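Beta-galactosidase BgaB (PDB 5VYM) hydrolyses terminal beta-D-galactose units of galactooligosaccharides, chiefly Gal(beta1-4)Gal, this chain being its middle, trimerisation domain rather than the whole enzyme. Local coordinates at residues Asp6-Phe11 with Ser59-Val64; Pro67-Leu72 with Tyr94-Ile99; Gly108-Ala113 with Glu127-Leu132; Asn164-Thr169 with Gly191-Thr196; His172-Ala177 with Val195-Tyr200. One frame throughout, in Å; residues are numbered along the deposited sequence.

Interactions 1 and 2 are buried in the parallel alpha/beta half of the chain: the first joins strands 7-11 and 63-66, the second loops that follow strands 63-66 and 89-93, and they touch where Ile9 and Leu10 meet Pro67. Interaction 3, a surface contact without hydrogen bonds across it, is linked to interaction 2 by Tyr94 with Tyr110 and by Leu98 with both aromatics. Interactions 4 and 5, partly buried, share Val195 and Thr196 of strand 193-200; one uses methyl contacts and a water, the other antiparallel backbone bonds and an arginine-glutamine grip. Interactions 3, 4 and 5 meet the second subunit at several residues, interaction 2 through Tyr94 alone, interaction 1 not at all.

Interaction 1 of 5, residues Asp6-Phe11 with Ser59-Val64; sequences DTAILF and SSYKTV
Ala8 sets its CB over the centre of the Tyr61 ring, 3.5 Å from the ring centroid and 9° off the ring normal, a clear CH-pi contact. Tyr61 keeps CG beside its backbone N (chi1 -73°), which brings the ring against strand 7-11 with the Asp6-Thr7 peptide at its edge; its OH bonds to Asp50. Without the ring, as with a leucine in its place, the Ala8 methyl is likely to lose its aromatic cover and Asp50 its hydroxyl partner. On the same sheet face as Ala8, Leu10 CD1 meets Val64 CG1 at 3.5 Å, crossing at about a right angle. Thr7 and Thr63 lie side by side on the other face, Thr63 OG1 engaged by Arg89. The strands, adjacent inner members of the parallel sheet ordered 50-53, 7-11, 63-66, 89-93, are joined where Asp6 O accepts from Lys62 N (2.8 Å) and Thr63 N (3.0 Å) and Ala8 N donates to Thr63 O (2.9 Å); helix 31-44 touches Thr7 and helix 74-85 Val64. At the exposed end Lys62 runs alongside Asp6, NZ staying 5.0 Å from Asp6 OD1. Cohesion therefore rests on main-chain bonds and apolar faces, the charges probably adding little.

Interaction 2 of 5, residues Pro67-Leu72 with Tyr94-Ile99; sequences PTVLIL and YATGLI
A single backbone bridge pairs Ile71 with Ile99: Ile99 N donates to Leu70 O (2.9 Å) and Leu72 N to Ile99 O (2.8 Å), while upstream Gly97 N reaches Val69 O (2.8 Å), Val69 being the centre of an inverse gamma turn. Thr96 answers with its side chain, for its OG1, held beside its own backbone N (chi1 -71°), accepts from Val69 N at 3.0 Å with a fairly straight N-H (159°) and also bonds to Leu66 O. Its CG2 turns to Val69 CB, 3.9 Å away. A valine in its place would probably leave Val69 N and Leu66 O without their hydroxyl mate. Farther along, Leu70 folds its CD2 onto Ala95 O (3.6 Å) and against Leu98 CD1. Ile71 CD1 presses on Ile99 CB at 3.6 Å, and Leu72 CD1 covers Thr96 CG2 and Gly97 CA, glycine suiting the positive phi (81°). Near the start of both segments a water donates to Thr68 OG1, itself bonded to Asp34, and accepts from Ala95 N. Both segments follow the C-terminal ends of adjacent parallel strands, 63-66 and 89-93, and these hydrogen-bonded loops form the kind of C-terminal rim expected of a parallel alpha/beta sheet flanked by helices.

Interaction 3 of 5, residues Gly108-Ala113 with Glu127-Leu132; sequences GGYPGA and EEFNIL
Gly109 brings its CA to 3.6 Å from Glu127 O, in an extended backbone conformation with positive phi (136°), where a CB would collide with the preceding carbonyl oxygen. Tyr110 carries most of the contact. Its CB lies 3.7 Å from Glu128 C; with CG anti to the backbone N (chi1 166°) the ring is carried on to Phe129. There CE1 comes to the edge of the Phe129 ring, near its plane, with Phe129 CD1 at 3.7 Å; the planes make 38° and the centroids are 6.0 Å apart, an oblique pairing. The hydroxyl of Tyr110 bonds to Tyr94 O and so ties the ring to the loop of interaction 2, whose Leu98 packs on both aromatics. Pro111, after a cis peptide bond, lays its CD 3.8 Å above one face of the Tyr110 ring, offset toward the rim, and touches Leu118 and Leu122 of helix 117-122. Gln163 of the second subunit bonds to Glu128 O and Asn130 N and packs on Tyr110 and Phe129. No hydrogen bond crosses between 108-113 and 127-132: the contact is van der Waals, ring against ring and Gly109 and Tyr110 carbons against the main chain of Glu127 and Glu128, while polar main-chain groups of 127-132 serve the subunit interface.

Interaction 4 of 5, residues Asn164-Thr169 with Gly191-Thr196; sequences NDVNVT and GTAAVT
Val166 directs its CG1 at Ala193, 3.9 Å from the Ala193 CB and 3.7 Å from the Ala193 O, because that branch stands anti to the backbone N (chi1 173°). Two residues on, Val168 comes to the same methyl with its CG2, 4.1 Å from Ala193 CB. Val168 CG2 is also 4.1 Å from Thr196 CG2, the two side chains sliding past each other in opposite directions; Thr196 keeps OG1 in the crowded position between N and carbonyl carbon (chi1 68°), which puts CG2 on the flank that Val168 meets. Thr192 approaches differently: its CG2 meets backbone oxygens rather than methyls, 3.8 Å from Asn164 O and close to Val166 O. Polar linkage is indirect: a water donates to Val166 O and accepts from Ala193 N, 2.9 Å to each. Direct backbone pairing would not be expected, since the touching parts run 54° apart and the nearest CA atoms, of Val166 and Ala193, lie 6.2 Å apart. Phe207 of strand 203-208 touches both Val166 and Thr196, whereas Asn167 and Val168 pair antiparallel with a strand of the second subunit. Segment 164-169 thus crosses a face of the antiparallel sheet where strand 193-200 turns a corner at Ala194 and Val195, which both face Ala177 in a classic beta bulge.

Interaction 5 of 5, residues His172-Ala177 with Val195-Tyr200; sequences HAQVLA and VTRNPY
Gln174 OE1 is gripped by two nitrogens of Arg197, NE at 3.1 Å and NH2 at 3.2 Å, both reaching it from one face of the amide. The oxygen lies in the guanidinium plane, but the amide is turned 62° to it, so NE and NH2 stand 65° and 40° out of the carbonyl plane and neither is on a lone pair. Leu176 CD2 sits 3.6 Å above one guanidinium face, offset toward its rim, and Tyr206 OH takes NH1. With NE, NH2 and NH1 each in a bond, the head group is probably held against rotation. Beneath it the antiparallel pairing of strands 174-180 and 193-200 is regular at Gln174 and Arg197, whose N and O bond in both directions, and then shifts by one residue: Val195 O accepts from both Leu176 N (2.6 Å) and Ala177 N (3.2 Å), so Leu176 and Ala177 both face Val195 in a classic beta bulge. Leu176 CB and Ala177 CB pack on the valine. At the other end Asn198 OD1 accepts from a water (2.8 Å) that takes the His172 N-H (2.9 Å), while Asn198 ND2 bonds to Met121 O of the second subunit. His172 CB closes on Pro199 CG at 3.6 Å, its imidazole leading away from the strand.

Interaction 1 of 5, residues Asp6-Phe11 with Ser59-Val64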
# COMPACT_ATOMS: atom_id res chain seq x y z
N ASP B 6 -3.38 -13.19 20.96
CA ASP B 6 -2.97 -11.99 20.24
C ASP B 6 -2.64 -12.26 18.78
O ASP B 6 -2.70 -11.34 17.96
CB ASP B 6 -1.75 -11.34 20.91
CG ASP B 6 -2.10 -10.61 22.19
OD1 ASP B 6 -3.27 -10.20 22.34
OD2 ASP B 6 -1.21 -10.44 23.04
N THR B 7 -2.30 -13.51 18.44
CA THR B 7 -1.84 -13.87 17.11
C THR B 7 -2.81 -14.84 16.47
O THR B 7 -3.25 -15.80 17.11
CB THR B 7 -0.44 -14.49 17.17
OG1 THR B 7 0.45 -13.61 17.87
CG2 THR B 7 0.10 -14.74 15.77
N ALA B 8 -3.14 -14.60 15.20
CA ALA B 8 -3.98 -15.49 14.42
C ALA B 8 -3.21 -15.96 13.20
O ALA B 8 -2.68 -15.14 12.44
CB ALA B 8 -5.28 -14.79 13.99
N ILE B 9 -3.13 -17.27 13.02
CA ILE B 9 -2.57 -17.86 11.80
C ILE B 9 -3.73 -18.13 10.85
O ILE B 9 -4.62 -18.92 11.16
CB ILE B 9 -1.79 -19.14 12.12
CG1 ILE B 9 -0.67 -18.84 13.11
CG2 ILE B 9 -1.24 -19.75 10.84
CD1 ILE B 9 0.10 -20.07 13.55
N LEU B 10 -3.72 -17.46 9.70
CA LEU B 10 -4.85 -17.52 8.79
C LEU B 10 -4.78 -18.76 7.92
O LEU B 10 -3.72 -19.14 7.42
CB LEU B 10 -4.89 -16.27 7.91
CG LEU B 10 -4.93 -14.93 8.65
CD1 LEU B 10 -5.23 -13.81 7.67
CD2 LEU B 10 -5.95 -14.97 9.78
N PHE B 11 -5.94 -19.41 7.74
CA PHE B 11 -6.06 -20.61 6.93
C PHE B 11 -6.93 -20.32 5.72
O PHE B 11 -8.06 -19.84 5.86
CB PHE B 11 -6.66 -21.76 7.75
CG PHE B 11 -7.03 -22.95 6.91
CD1 PHE B 11 -6.05 -23.71 6.29
CD2 PHE B 11 -8.36 -23.32 6.76
CE1 PHE B 11 -6.39 -24.81 5.52
CE2 PHE B 11 -8.70 -24.41 5.99
CZ PHE B 11 -7.72 -25.16 5.37
N SER B 59 -10.03 -9.00 12.73
CA SER B 59 -9.60 -7.62 12.97
C SER B 59 -9.26 -7.36 14.43
O SER B 59 -8.53 -6.41 14.72
CB SER B 59 -10.68 -6.65 12.51
OG SER B 59 -11.88 -6.84 13.23
N SER B 60 -9.78 -8.18 15.35
CA SER B 60 -9.52 -7.98 16.77
C SER B 60 -8.17 -8.54 17.22
O SER B 60 -7.74 -8.25 18.34
CB SER B 60 -10.64 -8.62 17.60
OG SER B 60 -10.80 -9.99 17.28
N TYR B 61 -7.50 -9.32 16.38
CA TYR B 61 -6.18 -9.82 16.73
C TYR B 61 -5.14 -8.71 16.58
O TYR B 61 -5.36 -7.70 15.91
CB TYR B 61 -5.80 -11.02 15.86
CG TYR B 61 -6.53 -12.29 16.21
CD1 TYR B 61 -7.78 -12.57 15.67
CD2 TYR B 61 -5.97 -13.23 17.07
CE1 TYR B 61 -8.46 -13.73 15.99
CE2 TYR B 61 -6.63 -14.39 17.39
CZ TYR B 61 -7.88 -14.64 16.85
OH TYR B 61 -8.54 -15.80 17.17
N LYS B 62 -3.98 -8.92 17.21
CA LYS B 62 -2.90 -7.95 17.12
C LYS B 62 -1.90 -8.30 16.03
O LYS B 62 -1.34 -7.39 15.40
CB LYS B 62 -2.18 -7.82 18.46
CG LYS B 62 -3.06 -7.30 19.58
CD LYS B 62 -2.24 -7.04 20.84
CE LYS B 62 -3.11 -6.51 21.97
NZ LYS B 62 -3.85 -5.29 21.55
N THR B 63 -1.67 -9.58 15.79
CA THR B 63 -0.75 -10.05 14.76
C THR B 63 -1.44 -11.12 13.93
O THR B 63 -2.18 -11.96 14.47
CB THR B 63 0.54 -10.61 15.38
OG1 THR B 63 1.20 -9.57 16.11
CG2 THR B 63 1.48 -11.13 14.30
N VAL B 64 -1.21 -11.08 12.62
CA VAL B 64 -1.81 -12.02 11.68
C VAL B 64 -0.68 -12.62 10.85
O VAL B 64 0.19 -11.89 10.35
CB VAL B 64 -2.87 -11.34 10.80
CG1 VAL B 64 -2.85 -11.89 9.40
CG2 VAL B 64 -4.25 -11.50 11.42

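Interaction 2 of 5, residues Pro67-Leu72 with Tyr94-Ile99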
# COMPACT_ATOMS: atom_id res chain seq x y z
N PRO B 67 1.00 -18.11 6.28
CA PRO B 67 2.02 -19.04 5.78
C PRO B 67 1.56 -19.81 4.55
O PRO B 67 0.63 -20.62 4.64
CB PRO B 67 2.25 -19.97 6.97
CG PRO B 67 0.95 -19.90 7.78
CD PRO B 67 0.10 -18.77 7.24
N THR B 68 2.21 -19.57 3.41
CA THR B 68 1.86 -20.21 2.14
C THR B 68 0.38 -20.04 1.83
O THR B 68 -0.34 -20.98 1.50
CB THR B 68 2.27 -21.69 2.15
OG1 THR B 68 3.57 -21.82 2.75
CG2 THR B 68 2.33 -22.24 0.73
N VAL B 69 -0.10 -18.80 1.97
CA VAL B 69 -1.46 -18.45 1.54
C VAL B 69 -1.34 -18.08 0.07
O VAL B 69 -1.27 -16.91 -0.32
CB VAL B 69 -2.06 -17.33 2.40
CG1 VAL B 69 -3.48 -17.00 1.93
CG2 VAL B 69 -2.07 -17.74 3.86
N LEU B 70 -1.30 -19.11 -0.77
CA LEU B 70 -1.02 -18.91 -2.19
C LEU B 70 -2.10 -18.08 -2.87
O LEU B 70 -1.81 -17.22 -3.71
CB LEU B 70 -0.87 -20.26 -2.89
CG LEU B 70 0.37 -21.08 -2.54
CD1 LEU B 70 -0.01 -22.54 -2.36
CD2 LEU B 70 1.43 -20.92 -3.62
N ILE B 71 -3.36 -18.31 -2.51
CA ILE B 71 -4.49 -17.62 -3.12
C ILE B 71 -4.85 -16.44 -2.24
O ILE B 71 -5.25 -16.61 -1.08
CB ILE B 71 -5.69 -18.56 -3.30
CG1 ILE B 71 -5.25 -19.92 -3.85
CG2 ILE B 71 -6.73 -17.92 -4.21
CD1 ILE B 71 -4.69 -19.86 -5.25
N LEU B 72 -4.72 -15.23 -2.78
CA LEU B 72 -5.13 -14.01 -2.10
C LEU B 72 -5.89 -13.15 -3.09
O LEU B 72 -5.33 -12.69 -4.09
CB LEU B 72 -3.92 -13.24 -1.56
CG LEU B 72 -3.58 -13.42 -0.08
CD1 LEU B 72 -2.53 -12.40 0.35
CD2 LEU B 72 -4.83 -13.31 0.79
N TYR B 94 6.95 -16.55 2.19
CA TYR B 94 7.52 -16.35 0.86
C TYR B 94 6.57 -16.82 -0.24
O TYR B 94 6.61 -16.29 -1.36
CB TYR B 94 8.86 -17.07 0.74
CG TYR B 94 8.79 -18.57 0.91
CD1 TYR B 94 8.78 -19.16 2.17
CD2 TYR B 94 8.73 -19.41 -0.20
CE1 TYR B 94 8.72 -20.53 2.32
CE2 TYR B 94 8.67 -20.78 -0.06
CZ TYR B 94 8.66 -21.34 1.20
OH TYR B 94 8.59 -22.70 1.35
N ALA B 95 5.71 -17.79 0.05
CA ALA B 95 4.79 -18.34 -0.94
C ALA B 95 3.37 -17.81 -0.79
O ALA B 95 2.42 -18.45 -1.27
CB ALA B 95 4.80 -19.87 -0.88
N THR B 96 3.20 -16.66 -0.14
CA THR B 96 1.89 -16.08 0.10
C THR B 96 1.60 -15.00 -0.93
O THR B 96 2.46 -14.16 -1.23
CB THR B 96 1.82 -15.49 1.52
OG1 THR B 96 1.80 -16.55 2.48
CG2 THR B 96 0.58 -14.62 1.68
N GLY B 97 0.39 -15.04 -1.49
CA GLY B 97 -0.06 -13.98 -2.37
C GLY B 97 0.43 -14.08 -3.80
O GLY B 97 0.71 -13.05 -4.43
N LEU B 98 0.54 -15.29 -4.33
CA LEU B 98 1.02 -15.48 -5.70
C LEU B 98 -0.11 -15.56 -6.71
O LEU B 98 0.09 -15.23 -7.89
CB LEU B 98 1.87 -16.75 -5.79
CG LEU B 98 2.99 -16.91 -4.76
CD1 LEU B 98 3.82 -18.15 -5.06
CD2 LEU B 98 3.87 -15.67 -4.73
N ILE B 99 -1.30 -16.00 -6.30
CA ILE B 99 -2.40 -16.28 -7.21
C ILE B 99 -3.66 -15.59 -6.68
O ILE B 99 -3.86 -15.48 -5.47
CB ILE B 99 -2.62 -17.81 -7.36
CG1 ILE B 99 -1.31 -18.51 -7.69
CG2 ILE B 99 -3.63 -18.10 -8.43
CD1 ILE B 99 -1.42 -20.02 -7.81
O HOH W 1 5.12 -19.10 2.80

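Interaction 3 of 5, residues Gly108-Ala113 with Glu127-Leu132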
# COMPACT_ATOMS: atom_id res chain seq x y z
N GLY B 108 2.80 -8.43 -12.39
CA GLY B 108 3.39 -7.15 -12.04
C GLY B 108 4.53 -7.19 -11.04
O GLY B 108 5.06 -6.12 -10.69
N GLY B 109 4.95 -8.36 -10.57
CA GLY B 109 6.05 -8.43 -9.63
C GLY B 109 5.81 -9.38 -8.46
O GLY B 109 4.74 -9.98 -8.36
N TYR B 110 6.79 -9.51 -7.57
CA TYR B 110 6.67 -10.44 -6.46
C TYR B 110 6.86 -9.73 -5.12
O TYR B 110 7.78 -8.91 -4.98
CB TYR B 110 7.71 -11.58 -6.57
CG TYR B 110 7.87 -12.38 -5.29
CD1 TYR B 110 7.02 -13.44 -4.99
CD2 TYR B 110 8.88 -12.08 -4.38
CE1 TYR B 110 7.16 -14.17 -3.82
CE2 TYR B 110 9.03 -12.80 -3.21
CZ TYR B 110 8.17 -13.85 -2.94
OH TYR B 110 8.32 -14.57 -1.78
N PRO B 111 6.00 -10.00 -4.13
CA PRO B 111 4.76 -10.79 -4.27
C PRO B 111 3.68 -9.98 -4.98
O PRO B 111 3.57 -8.77 -4.76
CB PRO B 111 4.37 -11.11 -2.83
CG PRO B 111 5.03 -10.07 -2.01
CD PRO B 111 6.32 -9.74 -2.71
N GLY B 112 2.88 -10.64 -5.82
CA GLY B 112 1.99 -9.93 -6.72
C GLY B 112 0.62 -9.58 -6.19
O GLY B 112 -0.08 -8.80 -6.84
N ALA B 113 0.22 -10.13 -5.05
CA ALA B 113 -1.14 -9.92 -4.55
C ALA B 113 -1.42 -8.44 -4.33
O ALA B 113 -0.62 -7.72 -3.72
CB ALA B 113 -1.35 -10.69 -3.25
N GLU B 127 10.97 -9.58 -9.01
CA GLU B 127 10.42 -9.57 -10.36
C GLU B 127 9.44 -10.72 -10.58
O GLU B 127 8.45 -10.55 -11.30
CB GLU B 127 11.54 -9.63 -11.40
CG GLU B 127 12.28 -8.31 -11.58
CD GLU B 127 11.35 -7.15 -11.90
OE1 GLU B 127 10.87 -6.48 -10.96
OE2 GLU B 127 11.09 -6.92 -13.10
N GLU B 128 9.68 -11.88 -9.97
CA GLU B 128 8.78 -13.01 -10.10
C GLU B 128 9.09 -14.02 -9.01
O GLU B 128 10.16 -13.98 -8.38
CB GLU B 128 8.90 -13.67 -11.48
CG GLU B 128 10.27 -14.23 -11.80
CD GLU B 128 10.34 -14.88 -13.17
OE1 GLU B 128 9.30 -14.88 -13.87
OE2 GLU B 128 11.42 -15.37 -13.54
N PHE B 129 8.14 -14.92 -8.78
CA PHE B 129 8.35 -16.03 -7.86
C PHE B 129 9.47 -16.92 -8.39
O PHE B 129 9.43 -17.39 -9.53
CB PHE B 129 7.05 -16.82 -7.71
CG PHE B 129 7.08 -17.86 -6.63
CD1 PHE B 129 7.37 -17.50 -5.32
CD2 PHE B 129 6.77 -19.18 -6.91
CE1 PHE B 129 7.39 -18.46 -4.32
CE2 PHE B 129 6.78 -20.14 -5.91
CZ PHE B 129 7.09 -19.78 -4.61
N ASN B 130 10.49 -17.13 -7.55
CA ASN B 130 11.70 -17.83 -7.99
C ASN B 130 12.34 -18.48 -6.76
O ASN B 130 13.10 -17.84 -6.03
CB ASN B 130 12.66 -16.87 -8.68
CG ASN B 130 13.98 -17.52 -9.03
OD1 ASN B 130 14.04 -18.71 -9.32
ND2 ASN B 130 15.05 -16.73 -9.01
N ILE B 131 12.03 -19.76 -6.56
CA ILE B 131 12.53 -20.51 -5.42
C ILE B 131 13.64 -21.45 -5.88
O ILE B 131 13.63 -21.95 -7.01
CB ILE B 131 11.41 -21.29 -4.70
CG1 ILE B 131 10.63 -22.14 -5.70
CG2 ILE B 131 10.49 -20.33 -3.96
CD1 ILE B 131 9.51 -22.95 -5.07
N LEU B 132 14.60 -21.68 -4.99
CA LEU B 132 15.72 -22.57 -5.26
C LEU B 132 15.87 -23.56 -4.11
O LEU B 132 15.38 -23.34 -3.00
CB LEU B 132 17.03 -21.79 -5.44
CG LEU B 132 17.09 -20.83 -6.64
CD1 LEU B 132 18.40 -20.06 -6.64
CD2 LEU B 132 16.89 -21.59 -7.94

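Interaction 4 of 5, residues Asn164-Thr169 with Gly191-Thr196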
# COMPACT_ATOMS: atom_id res chain seq x y z
N ASN B 164 -12.06 9.04 -15.15
CA ASN B 164 -13.19 8.12 -15.31
C ASN B 164 -13.03 6.86 -14.48
O ASN B 164 -14.03 6.30 -14.01
CB ASN B 164 -13.35 7.75 -16.78
CG ASN B 164 -13.29 8.95 -17.70
OD1 ASN B 164 -14.30 9.60 -17.96
ND2 ASN B 164 -12.09 9.24 -18.19
N ASP B 165 -11.80 6.39 -14.29
CA ASP B 165 -11.53 5.09 -13.69
C ASP B 165 -11.18 5.29 -12.22
O ASP B 165 -10.01 5.47 -11.85
CB ASP B 165 -10.41 4.38 -14.44
CG ASP B 165 -10.49 2.87 -14.35
OD1 ASP B 165 -11.13 2.37 -13.40
OD2 ASP B 165 -9.92 2.19 -15.22
N VAL B 166 -12.20 5.28 -11.36
CA VAL B 166 -12.03 5.41 -9.92
C VAL B 166 -12.96 4.41 -9.24
O VAL B 166 -14.17 4.42 -9.48
CB VAL B 166 -12.32 6.83 -9.41
CG1 VAL B 166 -12.31 6.86 -7.89
CG2 VAL B 166 -11.32 7.82 -9.97
N ASN B 167 -12.40 3.56 -8.39
CA ASN B 167 -13.18 2.61 -7.61
C ASN B 167 -12.65 2.59 -6.18
O ASN B 167 -11.44 2.49 -5.97
CB ASN B 167 -13.14 1.21 -8.22
CG ASN B 167 -13.87 1.13 -9.54
OD1 ASN B 167 -13.26 1.17 -10.61
ND2 ASN B 167 -15.20 1.03 -9.48
N VAL B 168 -13.56 2.67 -5.22
CA VAL B 168 -13.19 2.71 -3.81
C VAL B 168 -12.92 1.29 -3.33
O VAL B 168 -13.70 0.37 -3.58
CB VAL B 168 -14.30 3.37 -2.98
CG1 VAL B 168 -13.96 3.33 -1.50
CG2 VAL B 168 -14.53 4.80 -3.44
N THR B 169 -11.80 1.11 -2.62
CA THR B 169 -11.37 -0.20 -2.15
C THR B 169 -11.26 -0.31 -0.63
O THR B 169 -11.51 -1.39 -0.09
CB THR B 169 -10.02 -0.59 -2.76
OG1 THR B 169 -9.03 0.40 -2.42
CG2 THR B 169 -10.13 -0.68 -4.28
N GLY B 191 -22.66 8.01 -10.36
CA GLY B 191 -22.31 7.21 -9.20
C GLY B 191 -20.82 7.02 -8.99
O GLY B 191 -20.42 6.55 -7.92
N THR B 192 -20.00 7.37 -9.98
CA THR B 192 -18.55 7.22 -9.84
C THR B 192 -18.01 8.21 -8.82
O THR B 192 -18.43 9.36 -8.75
CB THR B 192 -17.87 7.43 -11.20
OG1 THR B 192 -18.40 6.51 -12.15
CG2 THR B 192 -16.36 7.23 -11.09
N ALA B 193 -17.05 7.74 -8.01
CA ALA B 193 -16.48 8.57 -6.95
C ALA B 193 -15.69 9.73 -7.54
O ALA B 193 -14.83 9.54 -8.40
CB ALA B 193 -15.59 7.73 -6.05
N ALA B 194 -15.99 10.94 -7.07
CA ALA B 194 -15.28 12.15 -7.47
C ALA B 194 -14.38 12.70 -6.37
O ALA B 194 -13.27 13.16 -6.66
CB ALA B 194 -16.27 13.23 -7.90
N VAL B 195 -14.84 12.68 -5.12
CA VAL B 195 -14.06 13.12 -3.97
C VAL B 195 -14.21 12.09 -2.87
O VAL B 195 -15.33 11.77 -2.46
CB VAL B 195 -14.50 14.51 -3.46
CG1 VAL B 195 -13.71 14.89 -2.23
CG2 VAL B 195 -14.34 15.56 -4.55
N THR B 196 -13.09 11.56 -2.38
CA THR B 196 -13.08 10.56 -1.33
C THR B 196 -12.03 10.93 -0.29
O THR B 196 -11.10 11.69 -0.56
CB THR B 196 -12.76 9.15 -1.86
OG1 THR B 196 -11.40 9.11 -2.30
CG2 THR B 196 -13.68 8.78 -3.01
O HOH W 2 -16.75 4.90 -8.32

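Interaction 5 of 5, residues His172-Ala177 with Val195-Tyr200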
# COMPACT_ATOMS: atom_id res chain seq x y z
N HIS B 172 -12.76 1.57 5.17
CA HIS B 172 -13.13 2.80 5.86
C HIS B 172 -13.05 4.03 4.96
O HIS B 172 -13.14 5.15 5.46
CB HIS B 172 -12.24 2.98 7.09
CG HIS B 172 -12.19 1.77 7.97
ND1 HIS B 172 -11.36 0.70 7.71
CD2 HIS B 172 -12.86 1.46 9.11
CE1 HIS B 172 -11.52 -0.22 8.65
NE2 HIS B 172 -12.43 0.22 9.51
N ALA B 173 -12.87 3.84 3.66
CA ALA B 173 -12.84 4.97 2.74
C ALA B 173 -14.25 5.52 2.55
O ALA B 173 -15.21 4.75 2.36
CB ALA B 173 -12.24 4.57 1.40
N GLN B 174 -14.39 6.83 2.62
CA GLN B 174 -15.68 7.50 2.54
C GLN B 174 -15.75 8.33 1.26
O GLN B 174 -14.83 9.10 0.97
CB GLN B 174 -15.91 8.39 3.76
CG GLN B 174 -17.18 9.22 3.70
CD GLN B 174 -17.33 10.13 4.90
OE1 GLN B 174 -16.44 10.21 5.75
NE2 GLN B 174 -18.46 10.82 4.98
N VAL B 175 -16.84 8.17 0.51
CA VAL B 175 -17.07 8.99 -0.67
C VAL B 175 -17.74 10.29 -0.24
O VAL B 175 -18.74 10.27 0.49
CB VAL B 175 -17.93 8.23 -1.70
CG1 VAL B 175 -18.18 9.10 -2.92
CG2 VAL B 175 -17.25 6.93 -2.09
N LEU B 176 -17.20 11.41 -0.70
CA LEU B 176 -17.76 12.72 -0.38
C LEU B 176 -18.54 13.33 -1.52
O LEU B 176 -19.45 14.13 -1.28
CB LEU B 176 -16.64 13.68 0.04
CG LEU B 176 -15.88 13.30 1.31
CD1 LEU B 176 -14.81 14.33 1.63
CD2 LEU B 176 -16.84 13.14 2.48
N ALA B 177 -18.23 12.97 -2.77
CA ALA B 177 -18.94 13.49 -3.92
C ALA B 177 -18.88 12.47 -5.05
O ALA B 177 -17.90 11.74 -5.20
CB ALA B 177 -18.37 14.83 -4.39
N VAL B 195 -14.84 12.68 -5.12
CA VAL B 195 -14.06 13.12 -3.97
C VAL B 195 -14.21 12.09 -2.87
O VAL B 195 -15.33 11.77 -2.46
CB VAL B 195 -14.50 14.51 -3.46
CG1 VAL B 195 -13.71 14.89 -2.23
CG2 VAL B 195 -14.34 15.56 -4.55
N THR B 196 -13.09 11.56 -2.38
CA THR B 196 -13.08 10.56 -1.33
C THR B 196 -12.03 10.93 -0.29
O THR B 196 -11.10 11.69 -0.56
CB THR B 196 -12.76 9.15 -1.86
OG1 THR B 196 -11.40 9.11 -2.30
CG2 THR B 196 -13.68 8.78 -3.01
N ARG B 197 -12.20 10.37 0.91
CA ARG B 197 -11.19 10.46 1.96
C ARG B 197 -11.07 9.11 2.64
O ARG B 197 -12.05 8.36 2.74
CB ARG B 197 -11.52 11.56 2.99
CG ARG B 197 -12.81 11.34 3.76
CD ARG B 197 -13.12 12.56 4.63
NE ARG B 197 -14.42 12.47 5.28
CZ ARG B 197 -15.00 13.48 5.92
NH1 ARG B 197 -14.39 14.66 6.00
NH2 ARG B 197 -16.19 13.32 6.49
N ASN B 198 -9.86 8.79 3.09
CA ASN B 198 -9.56 7.48 3.65
C ASN B 198 -8.63 7.65 4.85
O ASN B 198 -7.62 8.37 4.74
CB ASN B 198 -8.93 6.57 2.60
CG ASN B 198 -8.60 5.19 3.13
OD1 ASN B 198 -9.42 4.57 3.80
ND2 ASN B 198 -7.41 4.71 2.82
N PRO B 199 -8.94 7.03 5.98
CA PRO B 199 -8.00 7.07 7.11
C PRO B 199 -6.78 6.21 6.84
O PRO B 199 -6.88 5.10 6.31
CB PRO B 199 -8.83 6.52 8.28
CG PRO B 199 -9.85 5.66 7.63
CD PRO B 199 -10.19 6.33 6.33
N TYR B 200 -5.61 6.74 7.20
CA TYR B 200 -4.34 6.04 7.04
C TYR B 200 -3.52 6.29 8.29
O TYR B 200 -3.00 7.40 8.49
CB TYR B 200 -3.60 6.52 5.79
CG TYR B 200 -2.37 5.71 5.45
CD1 TYR B 200 -2.47 4.55 4.69
CD2 TYR B 200 -1.11 6.10 5.88
CE1 TYR B 200 -1.35 3.80 4.37
CE2 TYR B 200 0.01 5.36 5.57
CZ TYR B 200 -0.11 4.21 4.82
OH TYR B 200 1.00 3.47 4.50
O HOH W 3 -9.98 1.94 4.49